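Local coordinates for protein homoserine dehydrogenase (Thermoplasma acidophilum, PDB 3ING) that probably catalyses the NADPH-dependent interconversion of aspartate semialdehyde and homoserine, a shared step on the routes to threonine and methionine, at residues N18-I23 and S55-N60; K36-S41 and E81-L86; N112-N117 and G311-D316; D127-A132 and I139-T144; P150-L155 and S218-N223. One frame throughout, in Å; residues are numbered along the deposited sequence. Where two conformers were deposited one is given.

Interaction 1: N18-I23 and S55-N60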
# COMPACT_ATOMS: atom_id res chain seq x y z
N ASN A 18 19.38 7.21 -10.39
CA ASN A 18 19.02 6.34 -9.26
C ASN A 18 18.22 5.12 -9.70
O ASN A 18 18.25 4.07 -9.06
CB ASN A 18 18.24 7.12 -8.18
CG ASN A 18 19.16 7.90 -7.25
OD1 ASN A 18 20.17 7.37 -6.82
ND2 ASN A 18 18.82 9.16 -6.97
N VAL A 19 17.48 5.27 -10.79
CA VAL A 19 16.78 4.12 -11.34
C VAL A 19 17.80 3.05 -11.80
O VAL A 19 17.68 1.86 -11.47
CB VAL A 19 15.80 4.52 -12.48
CG1 VAL A 19 15.42 3.30 -13.29
CG2 VAL A 19 14.51 5.23 -11.91
N LEU A 20 18.85 3.50 -12.47
CA LEU A 20 19.92 2.61 -12.86
C LEU A 20 20.62 2.01 -11.64
O LEU A 20 20.92 0.83 -11.60
CB LEU A 20 20.96 3.37 -13.72
CG LEU A 20 20.55 3.80 -15.13
CD1 LEU A 20 21.72 4.43 -15.88
CD2 LEU A 20 20.00 2.61 -15.91
N ARG A 21 20.87 2.82 -10.62
CA ARG A 21 21.53 2.30 -9.42
C ARG A 21 20.71 1.19 -8.79
O ARG A 21 21.26 0.13 -8.45
CB ARG A 21 21.76 3.40 -8.39
CG ARG A 21 22.85 4.42 -8.75
CD ARG A 21 23.11 5.47 -7.66
NE ARG A 21 24.06 6.48 -8.12
CZ ARG A 21 23.79 7.74 -8.42
NH1 ARG A 21 22.57 8.24 -8.29
NH2 ARG A 21 24.77 8.54 -8.81
N ILE A 22 19.40 1.41 -8.66
CA ILE A 22 18.51 0.42 -8.05
C ILE A 22 18.44 -0.85 -8.88
O ILE A 22 18.54 -1.94 -8.34
CB ILE A 22 17.10 1.01 -7.77
CG1 ILE A 22 17.23 2.06 -6.65
CG2 ILE A 22 16.09 -0.09 -7.33
CD1 ILE A 22 16.00 2.87 -6.34
N ILE A 23 18.35 -0.70 -10.20
CA ILE A 23 18.33 -1.85 -11.09
C ILE A 23 19.63 -2.64 -10.97
O ILE A 23 19.63 -3.87 -10.89
CB ILE A 23 18.08 -1.44 -12.58
CG1 ILE A 23 16.66 -0.91 -12.74
CG2 ILE A 23 18.44 -2.65 -13.55
CD1 ILE A 23 16.32 -0.27 -14.11
N SER A 55 26.65 -0.29 -14.52
CA SER A 55 27.55 0.38 -13.57
C SER A 55 28.55 1.22 -14.33
O SER A 55 28.94 2.27 -13.86
CB SER A 55 28.25 -0.62 -12.64
OG SER A 55 29.00 -1.50 -13.39
N SER A 56 28.94 0.77 -15.51
CA SER A 56 29.84 1.57 -16.32
C SER A 56 29.15 2.85 -16.80
O SER A 56 29.76 3.91 -16.84
CB SER A 56 30.34 0.77 -17.49
OG SER A 56 31.48 1.40 -17.97
N ILE A 57 27.88 2.75 -17.16
CA ILE A 57 27.13 3.93 -17.58
C ILE A 57 26.94 4.89 -16.41
O ILE A 57 27.06 6.10 -16.57
CB ILE A 57 25.77 3.54 -18.19
CG1 ILE A 57 26.01 2.86 -19.56
CG2 ILE A 57 24.87 4.76 -18.31
CD1 ILE A 57 24.81 2.15 -20.14
N ILE A 58 26.64 4.35 -15.23
CA ILE A 58 26.51 5.19 -14.04
C ILE A 58 27.83 5.96 -13.78
O ILE A 58 27.84 7.19 -13.57
CB ILE A 58 26.14 4.37 -12.82
CG1 ILE A 58 24.71 3.82 -12.93
CG2 ILE A 58 26.28 5.22 -11.54
CD1 ILE A 58 24.43 2.68 -11.94
N SER A 59 28.94 5.23 -13.83
CA SER A 59 30.23 5.82 -13.58
C SER A 59 30.56 6.93 -14.59
O SER A 59 31.06 7.99 -14.20
CB SER A 59 31.30 4.73 -13.55
OG SER A 59 32.59 5.29 -13.53
N ASN A 60 30.28 6.68 -15.87
CA ASN A 60 30.55 7.65 -16.92
C ASN A 60 29.68 8.90 -16.79
O ASN A 60 30.14 10.02 -17.01
CB ASN A 60 30.33 7.04 -18.31
CG ASN A 60 30.89 7.93 -19.41
OD1 ASN A 60 30.15 8.47 -20.24
ND2 ASN A 60 32.19 8.12 -19.40
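The guanidinium group of Arg21 has the Asn18 amide at its edge, nearly in its own plane, and CG2 of Ile58 lies near it at an oblique angle. Its NH1 donates to Asn18 OD1 over 2.9 Å with an N-H...O angle of 151°, approaching from well above the carbonyl plane. NH2 pairs instead with Glu62 in a salt bridge that spans the two helices beside the apolar contact. This is helix-to-helix packing in a Rossmann-type dinucleotide-binding domain: 18-23 belongs to helix 14-29, which follows the glycine-rich turn, and 55-60 to helix 54-64. The short axes run nearly antiparallel, at 148°, and approach to 9.9 Å. Ile58 wedges into the gap, its CG1 3.9 Å from Leu20 CB. With CG1 beside the backbone N and chi2 at 163°, the chain extends far enough to lay CD1 against the backbone of Arg21. Both helices also rest on strand 34-41, Leu20 on Val37 and Ile57 on Val40, which places the apolar half of the contact beside the sheet. There the side chains of Leu20 and Ile57 cross at about a right angle, with Leu20 CD1 4.0 Å from Ile57 CG2.

Interaction 2: K36-S41 and E81-L86; sequences KVVGVS and EAADLL
The carbonyl oxygen of Val38 has the aliphatic part of Glu81 lying against it, with Glu81 CG 3.7 Å from Val38 O. At that length, and with carbon as the partner, the approach is van der Waals; the backbone of Val38 hydrogen-bonds with Ile7 of strand 4-10 and with Gly49, just past strand 46-48. The other side of the contact is made by residues 81-83 of the loop ahead of strand 85-88, and one valine branch does most of the work. Val38 CG2 lies 3.9 Å from Glu81 CB, 3.8 Å from Ala82 O and 3.9 Å from Ala83 CB. Chi1 (-56°) turns CG1 anti to the carbonyl carbon and leaves CG2 between the backbone N and the carbonyl carbon, facing the loop. In Glu81, chi1 (-67°) sets CG beside the backbone N and against Val38 O; the bend at chi2 redirects only the carboxylate beyond it. Asp84, farther along, forms a salt bridge with Arg6, tying the loop to strand 4-10. The contact thus bridges over that strand, which lies between 34-41 and 85-88 in the Rossmann-type sheet, with antiparallel strand 46-48 outermost within the chain.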
# COMPACT_ATOMS: atom_id res chain seq x y z
N LYS A 36 17.06 -5.83 -17.66
CA LYS A 36 18.11 -5.58 -18.63
C LYS A 36 17.82 -4.25 -19.31
O LYS A 36 16.75 -4.06 -19.90
CB LYS A 36 18.17 -6.71 -19.65
CG LYS A 36 19.21 -6.52 -20.74
CD LYS A 36 19.38 -7.77 -21.63
N VAL A 37 18.78 -3.34 -19.23
CA VAL A 37 18.65 -2.02 -19.81
C VAL A 37 19.26 -2.10 -21.20
O VAL A 37 20.43 -2.37 -21.34
CB VAL A 37 19.33 -0.98 -18.95
CG1 VAL A 37 19.47 0.36 -19.68
CG2 VAL A 37 18.55 -0.83 -17.61
N VAL A 38 18.44 -1.92 -22.22
CA VAL A 38 18.89 -2.02 -23.60
C VAL A 38 18.93 -0.68 -24.33
O VAL A 38 19.32 -0.61 -25.50
CB VAL A 38 18.00 -3.03 -24.39
CG1 VAL A 38 18.01 -4.39 -23.69
CG2 VAL A 38 16.60 -2.48 -24.60
N GLY A 39 18.55 0.39 -23.66
CA GLY A 39 18.67 1.73 -24.22
C GLY A 39 18.63 2.74 -23.10
O GLY A 39 17.89 2.57 -22.14
N VAL A 40 19.43 3.79 -23.19
CA VAL A 40 19.46 4.81 -22.14
C VAL A 40 19.88 6.14 -22.72
O VAL A 40 20.79 6.18 -23.54
CB VAL A 40 20.40 4.41 -20.95
CG1 VAL A 40 21.82 4.16 -21.42
CG2 VAL A 40 20.37 5.47 -19.87
N SER A 41 19.21 7.21 -22.30
CA SER A 41 19.57 8.58 -22.71
C SER A 41 19.62 9.69 -21.62
O SER A 41 19.11 9.54 -20.57
CB SER A 41 18.60 9.09 -23.79
OG SER A 41 17.24 9.06 -23.29
N GLU A 81 16.48 -1.63 -30.46
CA GLU A 81 16.53 -2.84 -29.67
C GLU A 81 15.13 -3.20 -29.23
O GLU A 81 14.34 -2.33 -28.84
CB GLU A 81 17.40 -2.63 -28.42
CG GLU A 81 18.90 -2.43 -28.72
CD GLU A 81 19.59 -3.68 -29.26
OE1 GLU A 81 19.17 -4.82 -28.90
OE2 GLU A 81 20.57 -3.52 -30.03
N ALA A 82 14.86 -4.49 -29.24
CA ALA A 82 13.63 -5.03 -28.70
C ALA A 82 13.62 -4.79 -27.19
O ALA A 82 14.58 -5.12 -26.51
CB ALA A 82 13.56 -6.53 -28.99
N ALA A 83 12.51 -4.24 -26.69
CA ALA A 83 12.32 -3.94 -25.27
C ALA A 83 10.85 -4.19 -24.93
O ALA A 83 9.99 -4.20 -25.79
CB ALA A 83 12.68 -2.49 -24.98
N ASP A 84 10.59 -4.37 -23.65
CA ASP A 84 9.23 -4.57 -23.16
C ASP A 84 8.60 -3.28 -22.62
O ASP A 84 7.37 -3.17 -22.55
CB ASP A 84 9.33 -5.55 -22.03
CG ASP A 84 10.02 -6.85 -22.48
OD1 ASP A 84 9.46 -7.48 -23.39
OD2 ASP A 84 11.11 -7.18 -21.97
N LEU A 85 9.44 -2.33 -22.24
CA LEU A 85 8.99 -1.19 -21.47
C LEU A 85 9.86 0.03 -21.66
O LEU A 85 11.09 -0.07 -21.72
CB LEU A 85 9.02 -1.67 -20.01
CG LEU A 85 8.52 -0.97 -18.77
CD1 LEU A 85 8.11 -2.05 -17.71
CD2 LEU A 85 9.60 -0.09 -18.25
N LEU A 86 9.22 1.20 -21.80
CA LEU A 86 9.91 2.48 -21.84
C LEU A 86 9.70 3.18 -20.50
O LEU A 86 8.58 3.18 -19.97
CB LEU A 86 9.38 3.39 -22.96
CG LEU A 86 9.90 4.84 -22.86
CD1 LEU A 86 11.23 5.04 -23.61
CD2 LEU A 86 8.84 5.80 -23.35

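Interaction 3: N112-N117 and G311-D316. With NDP (NADPH dihydro-nicotinamide-adenine-dinucleotide phosphate), chain C.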
# COMPACT_ATOMS: atom_id res chain seq x y z
N ASN A 112 5.15 -1.37 -23.05
CA ASN A 112 4.37 -0.63 -22.04
C ASN A 112 5.21 0.54 -21.58
O ASN A 112 6.37 0.67 -21.99
CB ASN A 112 3.98 -1.53 -20.86
CG ASN A 112 3.07 -2.64 -21.27
OD1 ASN A 112 2.02 -2.44 -21.90
ND2 ASN A 112 3.45 -3.86 -20.89
N VAL A 113 4.63 1.41 -20.75
CA VAL A 113 5.32 2.56 -20.25
C VAL A 113 5.25 2.72 -18.76
O VAL A 113 4.22 2.47 -18.14
CB VAL A 113 4.76 3.88 -20.93
CG1 VAL A 113 5.33 5.13 -20.30
CG2 VAL A 113 5.07 3.86 -22.43
N VAL A 114 6.37 3.15 -18.18
CA VAL A 114 6.42 3.60 -16.79
C VAL A 114 6.92 5.04 -16.79
O VAL A 114 7.92 5.34 -17.43
CB VAL A 114 7.36 2.77 -15.95
CG1 VAL A 114 7.52 3.43 -14.61
CG2 VAL A 114 6.85 1.31 -15.82
N THR A 115 6.22 5.93 -16.09
CA THR A 115 6.66 7.31 -16.08
C THR A 115 6.70 7.91 -14.68
O THR A 115 5.86 7.65 -13.83
CB THR A 115 5.77 8.18 -17.01
OG1 THR A 115 6.33 9.52 -17.13
CG2 THR A 115 4.30 8.26 -16.50
N ALA A 116 7.72 8.74 -14.49
CA ALA A 116 7.85 9.70 -13.36
C ALA A 116 7.46 11.11 -13.79
O ALA A 116 7.24 11.99 -12.95
CB ALA A 116 9.35 9.73 -12.85
N ASN A 117 7.41 11.33 -15.09
CA ASN A 117 7.10 12.64 -15.66
C ASN A 117 5.58 12.85 -15.62
O ASN A 117 4.83 11.99 -16.05
CB ASN A 117 7.71 12.70 -17.08
CG ASN A 117 7.30 13.95 -17.88
OD1 ASN A 117 6.20 14.41 -17.75
ND2 ASN A 117 8.18 14.44 -18.73
N GLY A 311 12.79 4.24 -6.64
CA GLY A 311 12.32 2.97 -6.14
C GLY A 311 10.87 2.74 -6.55
O GLY A 311 10.50 1.64 -6.87
N ALA A 312 10.09 3.81 -6.62
CA ALA A 312 8.69 3.77 -7.09
C ALA A 312 8.64 3.42 -8.56
O ALA A 312 7.85 2.56 -9.00
CB ALA A 312 7.99 5.15 -6.81
N VAL A 313 9.52 4.04 -9.35
CA VAL A 313 9.66 3.68 -10.77
C VAL A 313 10.00 2.19 -10.93
O VAL A 313 9.39 1.50 -11.78
CB VAL A 313 10.72 4.56 -11.51
CG1 VAL A 313 10.94 4.10 -12.94
CG2 VAL A 313 10.34 6.08 -11.42
N VAL A 314 10.92 1.67 -10.12
CA VAL A 314 11.34 0.27 -10.31
C VAL A 314 10.23 -0.68 -9.82
O VAL A 314 10.05 -1.75 -10.38
CB VAL A 314 12.73 -0.05 -9.71
CG1 VAL A 314 13.05 -1.56 -9.82
CG2 VAL A 314 13.81 0.77 -10.43
N ASN A 315 9.47 -0.25 -8.81
CA ASN A 315 8.29 -1.04 -8.40
C ASN A 315 7.32 -1.16 -9.57
O ASN A 315 6.82 -2.25 -9.86
CB ASN A 315 7.58 -0.43 -7.20
CG ASN A 315 6.54 -1.36 -6.64
OD1 ASN A 315 5.32 -1.18 -6.85
ND2 ASN A 315 7.02 -2.43 -6.02
N ASP A 316 7.09 -0.05 -10.29
CA ASP A 316 6.22 -0.08 -11.47
C ASP A 316 6.76 -1.04 -12.53
O ASP A 316 5.99 -1.78 -13.14
CB ASP A 316 6.02 1.31 -12.08
CG ASP A 316 4.90 2.12 -11.41
OD1 ASP A 316 4.04 1.55 -10.69
OD2 ASP A 316 4.86 3.34 -11.70
PA NDP C . 16.64 16.11 -13.99
O1A NDP C . 17.60 15.92 -12.89
O2A NDP C . 16.61 17.45 -14.62
O5B NDP C . 16.92 15.05 -15.16
C5B NDP C . 16.26 15.02 -16.41
C4B NDP C . 16.96 14.04 -17.35
O4B NDP C . 16.39 14.07 -18.64
C3B NDP C . 18.43 14.43 -17.60
O3B NDP C . 19.19 13.29 -17.94
C2B NDP C . 18.34 15.36 -18.76
O2B NDP C . 19.52 15.47 -19.50
C1B NDP C . 17.31 14.62 -19.58
N9A NDP C . 16.56 15.45 -20.52
C8A NDP C . 16.20 16.77 -20.47
N7A NDP C . 15.45 17.03 -21.59
C5A NDP C . 15.35 15.91 -22.31
C6A NDP C . 14.72 15.67 -23.51
N6A NDP C . 13.83 16.54 -23.99
N1A NDP C . 14.80 14.41 -23.98
C2A NDP C . 15.50 13.40 -23.34
N3A NDP C . 16.13 13.62 -22.13
C4A NDP C . 16.03 14.89 -21.65
O3 NDP C . 15.16 15.72 -13.49
PN NDP C . 14.79 14.74 -12.27
O1N NDP C . 14.93 15.49 -10.98
O2N NDP C . 15.55 13.47 -12.49
O5D NDP C . 13.21 14.48 -12.49
C5D NDP C . 12.88 13.67 -13.63
C4D NDP C . 11.37 13.54 -13.72
O4D NDP C . 10.92 12.91 -12.54
C3D NDP C . 10.63 14.85 -13.79
O3D NDP C . 9.58 14.85 -14.77
C2D NDP C . 10.11 15.06 -12.38
O2D NDP C . 8.95 15.84 -12.34
C1D NDP C . 9.85 13.63 -11.95
N1N NDP C . 9.80 13.46 -10.51
C2N NDP C . 10.88 13.83 -9.75
C3N NDP C . 10.83 13.86 -8.36
C7N NDP C . 12.08 14.14 -7.61
O7N NDP C . 12.22 13.47 -6.42
N7N NDP C . 13.06 14.89 -8.10
C4N NDP C . 9.72 13.15 -7.61
C5N NDP C . 8.61 12.74 -8.54
C6N NDP C . 8.70 12.89 -9.92
P2B NDP C . 20.93 15.85 -18.86
O1X NDP C . 21.74 16.05 -20.11
O2X NDP C . 21.43 14.80 -17.83
O3X NDP C . 20.67 17.14 -18.15
O HOH W 1 6.44 5.62 -11.81
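Segment 112-117, strand as far as Thr115, and the helical segment 311-316 run in opposite senses past each other, with CA of Val114 6.5 Å from CA of Asp316 and CA of Ala116 6.8 Å from CA of Val313. Val114 points at the helix and straddles the Asp316 methylene, its CG1 3.6 Å from Asp316 CB. CG1, placed opposite the backbone N by chi1 of 171°, also reaches Val313 CG1. The other branch of Val313, CG2, lies against the methyl of Ala116, completing an apolar strip. Beside it a water donates to Thr115 O at 2.9 Å and to Asp316 OD2 at 2.8 Å, joining strand backbone to helix carboxylate. That carboxylate is held further: OD2 accepts from Glu142 N, and OD1 pairs with Arg140, which would probably stabilise its negative charge in this buried setting. At the strand's end, Thr115 OG1 accepts from Asn117 N (2.9 Å) in an ST turn, and Asn117 OD1 caps Ser119 N at the next helix. Ala116 O comes within 3.2 Å of C1D of the NADPH, and Asn117 meets the same ribose at O3D. Coenzyme held at the C-terminal ends of the parallel strands is the hallmark of a Rossmann-type fold.

Interaction 4: D127-A132 and I139-T144; sequences DIMDSA and IRYEAT. With NA (sodium ion), chain B.
Met129, a selenomethionine here, and Ile139 form the closest meeting, SE of Met129 lying 3.7 Å from Ile139 CG2 where the two side chains cross at about a right angle. The helix residue starts out to one side of the strand; a bend at chi2 (-57°) swings the selenium and CE back over it. CE also comes obliquely to the Tyr141 ring, 4.2 Å from its CE2. The preceding residue, Ile128, brings CG2 more loosely to the far branch of Ile139, CD1, at 4.3 Å. Behind this apolar shell, polar bonds fix the strand end. Tyr141 O accepts twice from Thr144: from OG1 at 2.7 Å, in the carbonyl plane with a C=O...O angle of 145°, and from the backbone N at 3.0 Å. The tyrosine's own hydroxyl is hydrogen-bonded to His224. This short 3-10 turn delivers Glu142 to the sodium ion, which it binds through its backbone O at 2.7 Å and its carboxylate OE2 at 2.8 Å; backbone oxygens of Val145, Ala146 and Val149 complete the site. Leu121, earlier on the same helix, touches both Met129 and Tyr141. The contact closes a beta-alpha-beta unit in which helix 119-135 leaves strand 112-115 and packs back over its neighbour, edge strand 139-140.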
# COMPACT_ATOMS: atom_id res chain seq x y z
N ASP A 127 -5.54 11.38 -24.95
CA ASP A 127 -4.82 10.85 -26.09
C ASP A 127 -3.86 9.76 -25.67
O ASP A 127 -3.72 8.77 -26.35
CB ASP A 127 -4.06 11.96 -26.80
CG ASP A 127 -4.99 12.95 -27.48
OD1 ASP A 127 -5.97 12.47 -28.06
OD2 ASP A 127 -4.75 14.17 -27.39
N ILE A 128 -3.21 9.94 -24.53
CA ILE A 128 -2.35 8.88 -24.03
C ILE A 128 -3.13 7.60 -23.75
O ILE A 128 -2.69 6.51 -24.12
CB ILE A 128 -1.58 9.30 -22.78
CG1 ILE A 128 -0.56 10.38 -23.14
CG2 ILE A 128 -0.94 8.05 -22.10
CD1 ILE A 128 0.07 11.09 -21.93
N MSE A 129 -4.30 7.69 -23.10
CA MSE A 129 -5.04 6.42 -22.78
C MSE A 129 -5.64 5.79 -24.00
O MSE A 129 -5.75 4.56 -24.08
CB MSE A 129 -6.09 6.68 -21.72
CG MSE A 129 -5.47 7.21 -20.45
SE MSE A 129 -4.07 6.01 -19.70
CE MSE A 129 -3.56 7.07 -18.21
N ASP A 130 -6.02 6.62 -24.95
CA ASP A 130 -6.53 6.13 -26.22
C ASP A 130 -5.47 5.32 -26.96
O ASP A 130 -5.74 4.26 -27.50
CB ASP A 130 -6.95 7.30 -27.08
CG ASP A 130 -7.57 6.88 -28.37
OD1 ASP A 130 -8.23 5.82 -28.40
OD2 ASP A 130 -7.41 7.63 -29.35
N SER A 131 -4.25 5.84 -27.01
CA SER A 131 -3.18 5.13 -27.70
C SER A 131 -2.86 3.83 -26.93
O SER A 131 -2.59 2.78 -27.53
CB SER A 131 -1.96 6.06 -27.84
OG SER A 131 -0.88 5.42 -28.50
N ALA A 132 -2.87 3.90 -25.60
CA ALA A 132 -2.64 2.69 -24.79
C ALA A 132 -3.71 1.62 -25.13
O ALA A 132 -3.40 0.45 -25.40
CB ALA A 132 -2.67 3.04 -23.30
N ILE A 139 0.22 1.79 -19.01
CA ILE A 139 1.09 2.78 -18.46
C ILE A 139 0.92 2.84 -16.97
O ILE A 139 -0.22 2.83 -16.45
CB ILE A 139 0.84 4.20 -19.11
CG1 ILE A 139 1.82 5.21 -18.52
CG2 ILE A 139 -0.67 4.64 -18.99
CD1 ILE A 139 2.02 6.49 -19.38
N ARG A 140 2.05 2.87 -16.25
CA ARG A 140 2.04 3.07 -14.81
C ARG A 140 2.83 4.34 -14.48
O ARG A 140 3.71 4.78 -15.24
CB ARG A 140 2.54 1.84 -14.03
CG ARG A 140 1.69 0.59 -14.19
CD ARG A 140 2.12 -0.53 -13.16
NE ARG A 140 1.79 -0.09 -11.80
CZ ARG A 140 0.59 -0.24 -11.22
NH1 ARG A 140 -0.38 -0.84 -11.85
NH2 ARG A 140 0.37 0.21 -9.99
N TYR A 141 2.44 4.95 -13.35
CA TYR A 141 2.85 6.31 -13.00
C TYR A 141 2.95 6.58 -11.50
O TYR A 141 2.70 7.68 -11.01
CB TYR A 141 1.91 7.28 -13.74
CG TYR A 141 0.42 6.93 -13.68
CD1 TYR A 141 -0.36 7.32 -12.61
CD2 TYR A 141 -0.19 6.22 -14.71
CE1 TYR A 141 -1.73 7.02 -12.55
CE2 TYR A 141 -1.56 5.93 -14.66
CZ TYR A 141 -2.32 6.32 -13.57
OH TYR A 141 -3.67 6.02 -13.50
N GLU A 142 3.40 5.57 -10.77
CA GLU A 142 3.58 5.72 -9.34
C GLU A 142 4.34 6.97 -8.94
O GLU A 142 3.93 7.71 -8.05
CB GLU A 142 4.33 4.53 -8.76
CG GLU A 142 4.34 4.54 -7.22
CD GLU A 142 2.93 4.41 -6.67
OE1 GLU A 142 2.29 3.40 -6.99
OE2 GLU A 142 2.47 5.33 -5.98
N ALA A 143 5.48 7.19 -9.56
CA ALA A 143 6.35 8.32 -9.22
C ALA A 143 5.80 9.70 -9.55
O ALA A 143 6.36 10.68 -9.09
CB ALA A 143 7.73 8.12 -9.91
N THR A 144 4.73 9.78 -10.35
CA THR A 144 4.18 11.07 -10.75
C THR A 144 3.43 11.80 -9.62
O THR A 144 3.27 12.98 -9.74
CB THR A 144 3.22 10.95 -11.94
OG1 THR A 144 2.05 10.20 -11.53
CG2 THR A 144 3.94 10.30 -13.14
NA NA B . 3.80 7.77 -5.40

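Interaction 5: P150-L155 and S218-N223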
# COMPACT_ATOMS: atom_id res chain seq x y z
N PRO A 150 4.10 5.15 -1.56
CA PRO A 150 3.16 4.30 -2.30
C PRO A 150 1.75 4.87 -2.32
O PRO A 150 1.16 5.17 -1.27
CB PRO A 150 3.19 2.98 -1.52
CG PRO A 150 4.49 3.00 -0.79
CD PRO A 150 4.73 4.44 -0.44
N LEU A 151 1.20 5.01 -3.52
CA LEU A 151 -0.06 5.66 -3.71
C LEU A 151 -0.85 4.86 -4.75
O LEU A 151 -1.85 4.23 -4.41
CB LEU A 151 0.19 7.13 -4.15
CG LEU A 151 -0.97 8.12 -4.00
CD1 LEU A 151 -0.50 9.60 -4.09
CD2 LEU A 151 -2.05 7.85 -4.98
N PHE A 152 -0.41 4.85 -6.00
CA PHE A 152 -1.23 4.16 -7.02
C PHE A 152 -1.20 2.66 -6.82
O PHE A 152 -2.21 1.98 -7.07
CB PHE A 152 -0.89 4.62 -8.44
CG PHE A 152 -1.22 6.06 -8.67
CD1 PHE A 152 -2.54 6.49 -8.63
CD2 PHE A 152 -0.24 6.99 -8.79
CE1 PHE A 152 -2.85 7.81 -8.77
CE2 PHE A 152 -0.55 8.31 -8.97
CZ PHE A 152 -1.86 8.72 -8.96
N SER A 153 -0.10 2.14 -6.33
CA SER A 153 0.00 0.70 -6.06
C SER A 153 -0.96 0.32 -4.91
O SER A 153 -1.51 -0.80 -4.86
CB SER A 153 1.44 0.34 -5.72
OG SER A 153 2.02 1.06 -4.63
N VAL A 154 -1.14 1.27 -3.97
CA VAL A 154 -2.09 1.09 -2.84
C VAL A 154 -3.53 1.10 -3.35
O VAL A 154 -4.38 0.26 -2.99
CB VAL A 154 -1.88 2.19 -1.81
CG1 VAL A 154 -2.98 2.20 -0.72
CG2 VAL A 154 -0.46 2.07 -1.19
N LEU A 155 -3.81 2.08 -4.20
CA LEU A 155 -5.14 2.21 -4.80
C LEU A 155 -5.43 1.02 -5.69
O LEU A 155 -6.57 0.54 -5.71
CB LEU A 155 -5.27 3.53 -5.57
CG LEU A 155 -5.26 4.85 -4.81
CD1 LEU A 155 -5.26 5.99 -5.75
CD2 LEU A 155 -6.43 4.96 -3.88
N SER A 218 -2.66 16.79 -9.32
CA SER A 218 -4.07 16.75 -9.01
C SER A 218 -4.90 16.21 -10.17
O SER A 218 -5.96 15.61 -9.93
CB SER A 218 -4.60 18.14 -8.58
OG SER A 218 -4.75 19.07 -9.65
N VAL A 219 -4.43 16.46 -11.40
CA VAL A 219 -5.10 15.95 -12.63
C VAL A 219 -4.98 14.44 -12.66
O VAL A 219 -5.93 13.74 -12.91
CB VAL A 219 -4.48 16.52 -13.91
CG1 VAL A 219 -5.06 15.83 -15.14
CG2 VAL A 219 -4.68 18.03 -13.97
N ILE A 220 -3.77 13.96 -12.45
CA ILE A 220 -3.50 12.53 -12.47
C ILE A 220 -4.35 11.84 -11.40
O ILE A 220 -4.98 10.81 -11.66
CB ILE A 220 -1.99 12.24 -12.29
CG1 ILE A 220 -1.22 12.88 -13.43
CG2 ILE A 220 -1.71 10.68 -12.15
CD1 ILE A 220 0.28 12.89 -13.24
N LEU A 221 -4.41 12.44 -10.21
CA LEU A 221 -5.21 11.88 -9.10
C LEU A 221 -6.70 11.83 -9.41
O LEU A 221 -7.32 10.79 -9.26
CB LEU A 221 -4.99 12.68 -7.80
CG LEU A 221 -3.68 12.50 -7.05
CD1 LEU A 221 -3.50 13.66 -6.05
CD2 LEU A 221 -3.62 11.14 -6.36
N VAL A 222 -7.28 12.95 -9.82
CA VAL A 222 -8.72 13.00 -10.09
C VAL A 222 -9.05 12.05 -11.25
O VAL A 222 -10.01 11.30 -11.17
CB VAL A 222 -9.26 14.44 -10.32
CG1 VAL A 222 -8.83 15.02 -11.72
CG2 VAL A 222 -10.82 14.47 -10.13
N ASN A 223 -8.23 12.03 -12.31
CA ASN A 223 -8.50 11.12 -13.46
C ASN A 223 -8.35 9.64 -13.06
O ASN A 223 -9.14 8.80 -13.44
CB ASN A 223 -7.59 11.43 -14.66
CG ASN A 223 -7.87 12.78 -15.27
OD1 ASN A 223 -8.90 13.41 -15.00
ND2 ASN A 223 -6.98 13.20 -16.18
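Ile220, three residues after Lys217, the predicted proton donor, meets the end of the Phe152 ring with CG2, which lies 3.7 Å from Phe152 CZ. CG2 stands opposite the backbone N (chi1 -61°), the branch turned to the ring, which it approaches obliquely; Ile220 also packs on Tyr141, whose ring meets that of Phe152 edge-to-face. Next along helix 212-226, Leu221 rests CD2 against two adjoining groups, 4.0 Å from Phe152 CZ and 3.9 Å from Leu151 CD2. Leu151 occupies the N-cap position of helix 152-157, and the carboxylate of Glu142 accepts from the backbone N atoms of Leu151, Phe152 and Ser153, so the sodium-binding glutamate also holds the start of this helix. Chi1 of -162° carries the Leu151 side chain across the Phe152 ring, CD2 standing 3.8 Å above the plane over its centre. Leu221 also rests on Thr253 and Val255 of the antiparallel sheet, and both leucines touch Phe167 there.

Interactions 1 to 4 lie in the Rossmann-type domain, interaction 3 joining it to helix 306-321, and interaction 5 lies beyond it, where helix 212-226 backs onto the antiparallel sheet. Interactions 1 and 2, centres 14 Å apart, alternate along the chain; the helices of interaction 1 pack on strand 34-41, which carries one side of interaction 2. Strands 85-88 and 112-115 pair directly, linking interaction 2 to interaction 3; strand 139-140 then adds interaction 4, its centre 10 Å from that of interaction 3. Helix 306-321, late in sequence, also packs on helix 14-29. Glu142 ties the sheet edge and sodium site to the start of helix 152-157; the predicted proton donor lies on the helix this packs against.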